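Local coordinates for protein aminoglycoside N(3)-acetyltransferase (Streptomyces griseus, PDB 7LAP) that probably transfers an acetyl group to the 3-amino group of aminoglycoside antibiotics, as a member of the antibiotic N-acetyltransferase family linked to resistance, at residues B[40-46]-B[176-182]; B[252-258]-B[268-272]; B[75-79]-B[122-126]. All blocks are in the same frame, centred on the assembly; numbering follows the deposited sequence.

In the fold
All three contacts reach one mixed sheet, in which strands 74-78, 41-46, 176-180 and 266-272 lie side by side. Contact 1 is the buried middle, two parallel strands joined by backbone hydrogen bonds and one salt bridge. Contact 3 is also buried and attaches helix 120-126 to strand 74-78, the neighbour of 41-46, through aliphatic packing; Val42 and Phe44 bond to Leu76 between them. Contact 2 lies farther out and is partly buried: the end of helix 244-254 meets an aromatic ring on strand 266-272, which bonds to 176-180. The chemistry changes accordingly, from polar pairing inside the sheet to packing without polar bonds between the segments in contacts 2 and 3.

Contact 1 (B[40-46]-B[176-182]); sequences DTVMFHT and RVLLLGA
Thr41 O accepts a hydrogen bond from Arg176 N at 2.7 Å, the first of a series that joins strands 41-46 and 176-180 as a parallel pair within the mixed sheet of this acetyltransferase. Met43 N bonds to Arg176 O, Leu178 N then reaches Met43 O, His45 N takes Leu178 O at 2.9 Å, and Leu180 N closes the series on His45 O. One face carries Val42, Phe44, Thr46, Arg176, Leu178 and Leu180. There Val42 CG2 meets Leu178 CB at 3.5 Å; with chi1 at 54°, CG1 lies between the backbone N and the carbonyl carbon and CG2, the methyl that touches, is anti to N. Phe44 CB rests against the same Leu178 CB. At the start of the pair Arg176 bends at chi3 and makes a salt bridge of 2.9 Å from NH1 to Asp40 OD2, which is met on its syn side but 31° out of the carboxylate plane, the guanidinium being turned 75° from that plane. On the other face the His45 and Leu179 side chains lie side by side, with His45 ND1 3.7 Å from Leu179 CD2. Farther out, Arg176 NE pairs with Asp272 and NH1 also bonds to Gly35 O, while helix 58-69 packs on Phe44, Leu178 and Leu180 through Leu65 and Val61. His45 ND1 is buried with no polar partner in the model, whereas NE2 makes a weak hydrogen bond to Thr188 OG1.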
loop_
_atom_site.group_PDB
_atom_site.type_symbol
_atom_site.label_atom_id
_atom_site.label_comp_id
_atom_site.label_asym_id
_atom_site.label_seq_id
_atom_site.Cartn_x
_atom_site.Cartn_y
_atom_site.Cartn_z
ATOM N N ASP B 40 -13.284 17.529 -16.940
ATOM C CA ASP B 40 -12.506 18.180 -15.892
ATOM C C ASP B 40 -11.167 17.469 -15.691
ATOM O O ASP B 40 -11.059 16.245 -15.812
ATOM C CB ASP B 40 -13.277 18.163 -14.552
ATOM C CG ASP B 40 -14.169 19.377 -14.362
ATOM O OD1 ASP B 40 -13.957 20.358 -15.091
ATOM O OD2 ASP B 40 -15.089 19.348 -13.493
ATOM N N THR B 41 -10.157 18.236 -15.301
ATOM C CA THR B 41 -8.956 17.677 -14.686
ATOM C C THR B 41 -9.029 17.964 -13.190
ATOM O O THR B 41 -9.149 19.128 -12.789
ATOM C CB THR B 41 -7.690 18.274 -15.316
ATOM O OG1 THR B 41 -7.594 17.825 -16.669
ATOM C CG2 THR B 41 -6.452 17.783 -14.612
ATOM N N VAL B 42 -8.989 16.921 -12.356
ATOM C CA VAL B 42 -9.191 17.143 -10.926
ATOM C C VAL B 42 -8.095 16.443 -10.134
ATOM O O VAL B 42 -7.916 15.224 -10.237
ATOM C CB VAL B 42 -10.585 16.693 -10.445
ATOM C CG1 VAL B 42 -10.878 15.276 -10.811
ATOM C CG2 VAL B 42 -10.698 16.850 -8.902
ATOM N N MET B 43 -7.365 17.217 -9.342
ATOM C CA MET B 43 -6.455 16.686 -8.336
ATOM C C MET B 43 -7.243 16.416 -7.049
ATOM O O MET B 43 -7.994 17.274 -6.589
ATOM C CB MET B 43 -5.346 17.704 -8.081
ATOM C CG MET B 43 -4.364 17.290 -7.031
ATOM S SD MET B 43 -2.994 18.465 -7.012
ATOM C CE MET B 43 -1.789 17.424 -6.171
ATOM N N PHE B 44 -7.093 15.231 -6.468
ATOM C CA PHE B 44 -7.970 14.905 -5.361
ATOM C C PHE B 44 -7.186 14.299 -4.205
ATOM O O PHE B 44 -6.212 13.568 -4.407
ATOM C CB PHE B 44 -9.139 14.019 -5.827
ATOM C CG PHE B 44 -8.763 12.610 -6.210
ATOM C CD1 PHE B 44 -8.148 12.330 -7.414
ATOM C CD2 PHE B 44 -9.083 11.560 -5.361
ATOM C CE1 PHE B 44 -7.824 11.008 -7.749
ATOM C CE2 PHE B 44 -8.773 10.253 -5.682
ATOM C CZ PHE B 44 -8.125 9.977 -6.874
ATOM N N HIS B 45 -7.591 14.706 -2.997
ATOM C CA HIS B 45 -7.081 14.262 -1.710
ATOM C C HIS B 45 -8.214 13.560 -0.974
ATOM O O HIS B 45 -9.331 14.093 -0.905
ATOM C CB HIS B 45 -6.613 15.475 -0.896
ATOM C CG HIS B 45 -5.525 16.245 -1.580
ATOM N ND1 HIS B 45 -5.774 17.281 -2.465
ATOM C CD2 HIS B 45 -4.178 16.089 -1.550
ATOM C CE1 HIS B 45 -4.622 17.744 -2.928
ATOM N NE2 HIS B 45 -3.643 17.036 -2.393
ATOM N N THR B 46 -7.933 12.387 -0.412
ATOM C CA THR B 46 -8.985 11.479 0.028
ATOM C C THR B 46 -8.725 11.014 1.451
ATOM O O THR B 46 -7.605 10.604 1.790
ATOM C CB THR B 46 -9.092 10.257 -0.882
ATOM O OG1 THR B 46 -9.130 10.679 -2.239
ATOM C CG2 THR B 46 -10.401 9.448 -0.541
ATOM N N ARG B 176 -9.121 21.412 -11.377
ATOM C CA ARG B 176 -9.839 21.548 -10.115
ATOM C C ARG B 176 -9.101 20.791 -9.024
ATOM O O ARG B 176 -8.232 19.953 -9.306
ATOM C CB ARG B 176 -11.277 21.041 -10.275
ATOM C CG ARG B 176 -11.763 21.574 -11.620
ATOM C CD ARG B 176 -13.165 21.456 -11.852
ATOM N NE ARG B 176 -13.892 22.353 -10.993
ATOM C CZ ARG B 176 -15.218 22.362 -10.962
ATOM N NH1 ARG B 176 -15.881 21.510 -11.748
ATOM N NH2 ARG B 176 -15.868 23.186 -10.153
ATOM N N VAL B 177 -9.439 21.126 -7.779
ATOM C CA VAL B 177 -8.960 20.409 -6.598
ATOM C C VAL B 177 -10.171 19.910 -5.822
ATOM O O VAL B 177 -11.081 20.689 -5.506
ATOM C CB VAL B 177 -8.056 21.294 -5.715
ATOM C CG1 VAL B 177 -7.587 20.518 -4.496
ATOM C CG2 VAL B 177 -6.843 21.749 -6.536
ATOM N N LEU B 178 -10.185 18.612 -5.531
ATOM C CA LEU B 178 -11.240 17.983 -4.742
ATOM C C LEU B 178 -10.659 17.489 -3.413
ATOM O O LEU B 178 -9.708 16.698 -3.402
ATOM C CB LEU B 178 -11.853 16.836 -5.547
ATOM C CG LEU B 178 -12.827 15.955 -4.759
ATOM C CD1 LEU B 178 -14.095 16.724 -4.453
ATOM C CD2 LEU B 178 -13.120 14.692 -5.577
ATOM N N LEU B 179 -11.198 17.989 -2.291
ATOM C CA LEU B 179 -10.947 17.378 -0.990
ATOM C C LEU B 179 -12.093 16.428 -0.714
ATOM O O LEU B 179 -13.234 16.862 -0.534
ATOM C CB LEU B 179 -10.846 18.429 0.110
ATOM C CG LEU B 179 -9.856 19.544 -0.222
ATOM C CD1 LEU B 179 -9.856 20.567 0.966
ATOM C CD2 LEU B 179 -8.458 19.015 -0.562
ATOM N N LEU B 180 -11.794 15.136 -0.662
ATOM C CA LEU B 180 -12.802 14.089 -0.542
ATOM C C LEU B 180 -12.691 13.496 0.871
ATOM O O LEU B 180 -12.024 12.486 1.119
ATOM C CB LEU B 180 -12.586 13.085 -1.689
ATOM C CG LEU B 180 -13.525 11.883 -1.853
ATOM C CD1 LEU B 180 -14.942 12.284 -1.795
ATOM C CD2 LEU B 180 -13.249 11.054 -3.117
ATOM N N GLY B 181 -13.341 14.171 1.821
ATOM C CA GLY B 181 -13.170 13.878 3.219
ATOM C C GLY B 181 -11.851 14.321 3.790
ATOM O O GLY B 181 -11.671 14.234 4.993
ATOM N N ALA B 182 -10.897 14.722 2.961
ATOM C CA ALA B 182 -9.605 15.181 3.448
ATOM C C ALA B 182 -9.746 16.573 4.057
ATOM O O ALA B 182 -10.526 17.402 3.559
ATOM C CB ALA B 182 -8.577 15.234 2.302
#

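Contact 2 (B[252-258]-B[268-272]); sequences MLAAGIG and SRLFD
The ring of Phe271 is the centre of this contact, approached obliquely by Met252, Leu253 and the chain at Ile257 and Gly258. Met252 bends at its last torsion and brings SD to 4.4 Å from the centroid of the Phe271 ring, 47° off the ring normal, a Met-aromatic contact in which the sulfur stands neither squarely over the face nor at the edge. Leu253 crosses the Phe271 side chain at about a right angle, with Leu253 CD2 3.7 Å from Phe271 CE2. With CG placed opposite its own carbonyl carbon (chi1 -54°), Phe271 swings its ring toward the helix end although its CB does not head there. The same ring meets the backbone: Ile257 O lies 3.5 Å from Phe271 CE2, and Gly258 brings its bare CA to 3.5 Å from Phe271 CD2. Gly258 CA also makes a CH···O contact of 3.3 Å with Leu270 O. The chain arrives at this point through a Schellman motif at Gly256, where Ile257 N bonds back to Met252 O at 3.1 Å. Helix 244-254 thus ends against strand 266-272, while Met252 and Ile257 also touch Phe279 of helix 273-289 and Phe271 packs on Leu179 of the neighbouring strand 176-180.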
loop_
_atom_site.group_PDB
_atom_site.type_symbol
_atom_site.label_atom_id
_atom_site.label_comp_id
_atom_site.label_asym_id
_atom_site.label_seq_id
_atom_site.Cartn_x
_atom_site.Cartn_y
_atom_site.Cartn_z
ATOM N N MET B 252 -10.431 31.236 1.810
ATOM C CA MET B 252 -10.834 30.984 0.434
ATOM C C MET B 252 -12.322 30.667 0.360
ATOM O O MET B 252 -13.075 31.294 -0.398
ATOM C CB MET B 252 -10.007 29.821 -0.109
ATOM C CG MET B 252 -10.117 29.571 -1.572
ATOM S SD MET B 252 -9.084 28.149 -2.008
ATOM C CE MET B 252 -7.421 28.680 -1.550
ATOM N N LEU B 253 -12.753 29.686 1.152
ATOM C CA LEU B 253 -14.148 29.263 1.143
ATOM C C LEU B 253 -15.069 30.406 1.546
ATOM O O LEU B 253 -16.116 30.614 0.922
ATOM C CB LEU B 253 -14.337 28.077 2.083
ATOM C CG LEU B 253 -13.794 26.756 1.542
ATOM C CD1 LEU B 253 -13.532 25.783 2.715
ATOM C CD2 LEU B 253 -14.782 26.171 0.529
ATOM N N ALA B 254 -14.681 31.164 2.577
ATOM C CA ALA B 254 -15.508 32.268 3.060
ATOM C C ALA B 254 -15.627 33.369 2.020
ATOM O O ALA B 254 -16.636 34.068 1.976
ATOM C CB ALA B 254 -14.933 32.837 4.363
ATOM N N ALA B 255 -14.616 33.539 1.181
ATOM C CA ALA B 255 -14.671 34.480 0.071
ATOM C C ALA B 255 -15.470 33.956 -1.120
ATOM O O ALA B 255 -15.474 34.609 -2.171
ATOM C CB ALA B 255 -13.252 34.821 -0.390
ATOM N N GLY B 256 -16.101 32.784 -1.008
ATOM C CA GLY B 256 -16.901 32.231 -2.085
ATOM C C GLY B 256 -16.156 31.433 -3.132
ATOM O O GLY B 256 -16.718 31.181 -4.205
ATOM N N ILE B 257 -14.917 31.027 -2.876
ATOM C CA ILE B 257 -14.162 30.197 -3.807
ATOM C C ILE B 257 -14.229 28.761 -3.296
ATOM O O ILE B 257 -13.680 28.446 -2.235
ATOM C CB ILE B 257 -12.713 30.677 -3.936
ATOM C CG1 ILE B 257 -12.676 32.074 -4.558
ATOM C CG2 ILE B 257 -11.899 29.720 -4.751
ATOM C CD1 ILE B 257 -11.353 32.772 -4.396
ATOM N N GLY B 258 -14.877 27.881 -4.041
ATOM C CA GLY B 258 -14.993 26.499 -3.619
ATOM C C GLY B 258 -16.427 26.158 -3.229
ATOM O O GLY B 258 -17.181 26.993 -2.722
ATOM N N SER B 268 -16.876 17.160 1.750
ATOM C CA SER B 268 -16.059 17.299 0.548
ATOM C C SER B 268 -16.094 18.728 0.037
ATOM O O SER B 268 -17.076 19.442 0.238
ATOM C CB SER B 268 -16.528 16.334 -0.529
ATOM O OG SER B 268 -16.355 15.018 0.001
ATOM N N ARG B 269 -15.016 19.138 -0.626
ATOM C CA ARG B 269 -14.910 20.492 -1.148
ATOM C C ARG B 269 -14.271 20.467 -2.522
ATOM O O ARG B 269 -13.238 19.825 -2.717
ATOM C CB ARG B 269 -14.066 21.408 -0.240
ATOM C CG ARG B 269 -14.771 21.802 1.056
ATOM C CD ARG B 269 -14.139 21.074 2.204
ATOM N NE ARG B 269 -14.437 21.713 3.498
ATOM C CZ ARG B 269 -13.903 21.308 4.645
ATOM N NH1 ARG B 269 -13.037 20.293 4.633
ATOM N NH2 ARG B 269 -14.225 21.914 5.783
ATOM N N LEU B 270 -14.855 21.212 -3.446
ATOM C CA LEU B 270 -14.403 21.249 -4.829
ATOM C C LEU B 270 -14.095 22.691 -5.196
ATOM O O LEU B 270 -14.959 23.566 -5.060
ATOM C CB LEU B 270 -15.468 20.665 -5.764
ATOM C CG LEU B 270 -15.074 20.666 -7.252
ATOM C CD1 LEU B 270 -13.838 19.769 -7.444
ATOM C CD2 LEU B 270 -16.271 20.170 -8.081
ATOM N N PHE B 271 -12.863 22.929 -5.648
ATOM C CA PHE B 271 -12.333 24.244 -5.988
ATOM C C PHE B 271 -11.858 24.279 -7.431
ATOM O O PHE B 271 -11.283 23.307 -7.925
ATOM C CB PHE B 271 -11.098 24.611 -5.130
ATOM C CG PHE B 271 -11.328 24.524 -3.646
ATOM C CD1 PHE B 271 -11.219 23.303 -2.974
ATOM C CD2 PHE B 271 -11.616 25.676 -2.915
ATOM C CE1 PHE B 271 -11.405 23.222 -1.581
ATOM C CE2 PHE B 271 -11.818 25.607 -1.528
ATOM C CZ PHE B 271 -11.712 24.372 -0.861
ATOM N N ASP B 272 -11.982 25.443 -8.071
ATOM C CA ASP B 272 -11.228 25.678 -9.298
ATOM C C ASP B 272 -9.792 26.065 -8.928
ATOM O O ASP B 272 -9.576 26.940 -8.073
ATOM C CB ASP B 272 -11.894 26.764 -10.150
ATOM C CG ASP B 272 -13.304 26.380 -10.616
ATOM O OD1 ASP B 272 -13.549 25.191 -10.907
ATOM O OD2 ASP B 272 -14.181 27.267 -10.688
#

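Contact 3 (B[75-79]-B[122-126]); sequences LLVTC and PEALR
Val77 and Pro122 bring strand 74-78 and helix 120-126 together, an alpha/beta packing of a helix against a strand of the mixed sheet. The axes of the short segments, strand 75-78 and helix 122-126, come within 8.4 Å, and their N-to-C directions are 130° apart. Apolar contacts come first. Val77 CG2 touches Pro122 CB at 3.8 Å, the two side chains crossing at a slant; the valine's chi1 of -64° puts CG2 between its backbone N and carbonyl carbon and sends CG1 toward Leu125, whose CG lies 4.1 Å from that methyl. Toward the start of the strand the ends of two leucines meet, Leu75 CD1 with Leu125 CD2. Pro122 also presses on the strand backbone, its CB being 3.3 Å from Thr78 O. The sulfur of Cys79 touches two helix residues, SG standing 4.1 Å from Pro122 O and 4.2 Å from Arg126 CB.

Polar interactions belong to the helix itself. Arg126 and Glu123 form a bidentate salt bridge, gripped side-on: Arg126 NE reaches Glu123 OE1 at 2.7 Å and Arg126 NH2 reaches Glu123 OE2 at 2.8 Å. Glu123 OE1 lies nearly in the guanidinium plane, only 3° from it, yet both carboxylate oxygens are met from above their own plane. Further bonds fix this pair, from Ala114 N to Glu123 OE1 and from Arg126 NH1 to Arg110 O; Arg126 also packs on Arg127 of the second subunit.

Charge and hydrocarbon are therefore sorted within one short helix. Van der Waals packing of Pro122, Leu125 and the CB of Arg126 joins it to the 75-79 segment, whereas the double grip on Glu123 ties down the far end of that arginine and probably offsets its charge in a buried setting.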
loop_
_atom_site.group_PDB
_atom_site.type_symbol
_atom_site.label_atom_id
_atom_site.label_comp_id
_atom_site.label_asym_id
_atom_site.label_seq_id
_atom_site.Cartn_x
_atom_site.Cartn_y
_atom_site.Cartn_z
ATOM N N LEU B 75 -7.525 12.535 -13.794
ATOM C CA LEU B 75 -7.404 12.532 -12.337
ATOM C C LEU B 75 -5.942 12.703 -11.962
ATOM O O LEU B 75 -5.066 12.168 -12.631
ATOM C CB LEU B 75 -7.908 11.214 -11.714
ATOM C CG LEU B 75 -9.242 10.665 -12.210
ATOM C CD1 LEU B 75 -9.594 9.388 -11.430
ATOM C CD2 LEU B 75 -10.321 11.738 -12.064
ATOM N N LEU B 76 -5.667 13.410 -10.882
ATOM C CA LEU B 76 -4.335 13.643 -10.366
ATOM C C LEU B 76 -4.235 13.443 -8.864
ATOM O O LEU B 76 -5.146 13.775 -8.161
ATOM C CB LEU B 76 -3.958 15.088 -10.577
ATOM C CG LEU B 76 -3.064 15.577 -11.675
ATOM C CD1 LEU B 76 -3.992 15.848 -12.827
ATOM C CD2 LEU B 76 -2.365 16.851 -11.289
ATOM N N VAL B 77 -3.114 12.945 -8.376
ATOM C CA VAL B 77 -2.906 12.793 -6.939
ATOM C C VAL B 77 -1.481 13.193 -6.605
ATOM O O VAL B 77 -0.619 13.281 -7.478
ATOM C CB VAL B 77 -3.138 11.352 -6.431
ATOM C CG1 VAL B 77 -4.636 10.914 -6.626
ATOM C CG2 VAL B 77 -2.199 10.419 -7.138
ATOM N N THR B 78 -1.227 13.417 -5.326
ATOM C CA THR B 78 0.131 13.656 -4.877
ATOM C C THR B 78 0.634 12.349 -4.280
ATOM O O THR B 78 -0.078 11.721 -3.492
ATOM C CB THR B 78 0.195 14.831 -3.900
ATOM O OG1 THR B 78 1.521 14.945 -3.393
ATOM C CG2 THR B 78 -0.724 14.638 -2.677
ATOM N N CYS B 79 1.804 11.881 -4.739
ATOM C CA CYS B 79 2.410 10.614 -4.287
ATOM C C CYS B 79 3.597 10.802 -3.346
ATOM O O CYS B 79 3.608 10.287 -2.208
ATOM C CB CYS B 79 2.888 9.794 -5.512
ATOM S SG CYS B 79 1.565 9.129 -6.472
ATOM N N PRO B 122 -3.756 7.591 -3.505
ATOM C CA PRO B 122 -2.654 7.868 -4.465
ATOM C C PRO B 122 -1.898 6.620 -4.856
ATOM O O PRO B 122 -1.485 6.477 -6.006
ATOM C CB PRO B 122 -1.758 8.858 -3.700
ATOM C CG PRO B 122 -2.748 9.585 -2.785
ATOM C CD PRO B 122 -3.687 8.475 -2.329
ATOM N N GLU B 123 -1.723 5.685 -3.923
ATOM C CA GLU B 123 -1.021 4.461 -4.266
ATOM C C GLU B 123 -1.871 3.576 -5.178
ATOM O O GLU B 123 -1.327 2.883 -6.040
ATOM C CB GLU B 123 -0.606 3.734 -2.982
ATOM C CG GLU B 123 0.079 2.432 -3.200
ATOM C CD GLU B 123 1.597 2.564 -3.492
ATOM O OE1 GLU B 123 2.079 3.692 -3.790
ATOM O OE2 GLU B 123 2.280 1.509 -3.468
ATOM N N ALA B 124 -3.197 3.612 -5.039
ATOM C CA ALA B 124 -4.051 2.884 -5.985
ATOM C C ALA B 124 -4.063 3.557 -7.360
ATOM O O ALA B 124 -3.994 2.877 -8.395
ATOM C CB ALA B 124 -5.492 2.751 -5.437
ATOM N N LEU B 125 -4.154 4.889 -7.397
ATOM C CA LEU B 125 -4.189 5.597 -8.682
ATOM C C LEU B 125 -2.912 5.346 -9.490
ATOM O O LEU B 125 -2.969 5.009 -10.688
ATOM C CB LEU B 125 -4.396 7.100 -8.435
ATOM C CG LEU B 125 -4.778 8.095 -9.543
ATOM C CD1 LEU B 125 -3.625 8.369 -10.483
ATOM C CD2 LEU B 125 -6.045 7.664 -10.309
ATOM N N ARG B 126 -1.743 5.501 -8.860
ATOM C CA ARG B 126 -0.510 5.356 -9.632
ATOM C C ARG B 126 -0.341 3.931 -10.157
ATOM O O ARG B 126 0.312 3.738 -11.181
ATOM C CB ARG B 126 0.712 5.771 -8.798
ATOM C CG ARG B 126 1.242 4.661 -7.947
ATOM C CD ARG B 126 2.547 4.981 -7.250
ATOM N NE ARG B 126 2.888 3.884 -6.346
ATOM C CZ ARG B 126 3.653 2.841 -6.667
ATOM N NH1 ARG B 126 4.217 2.755 -7.872
ATOM N NH2 ARG B 126 3.866 1.878 -5.763
#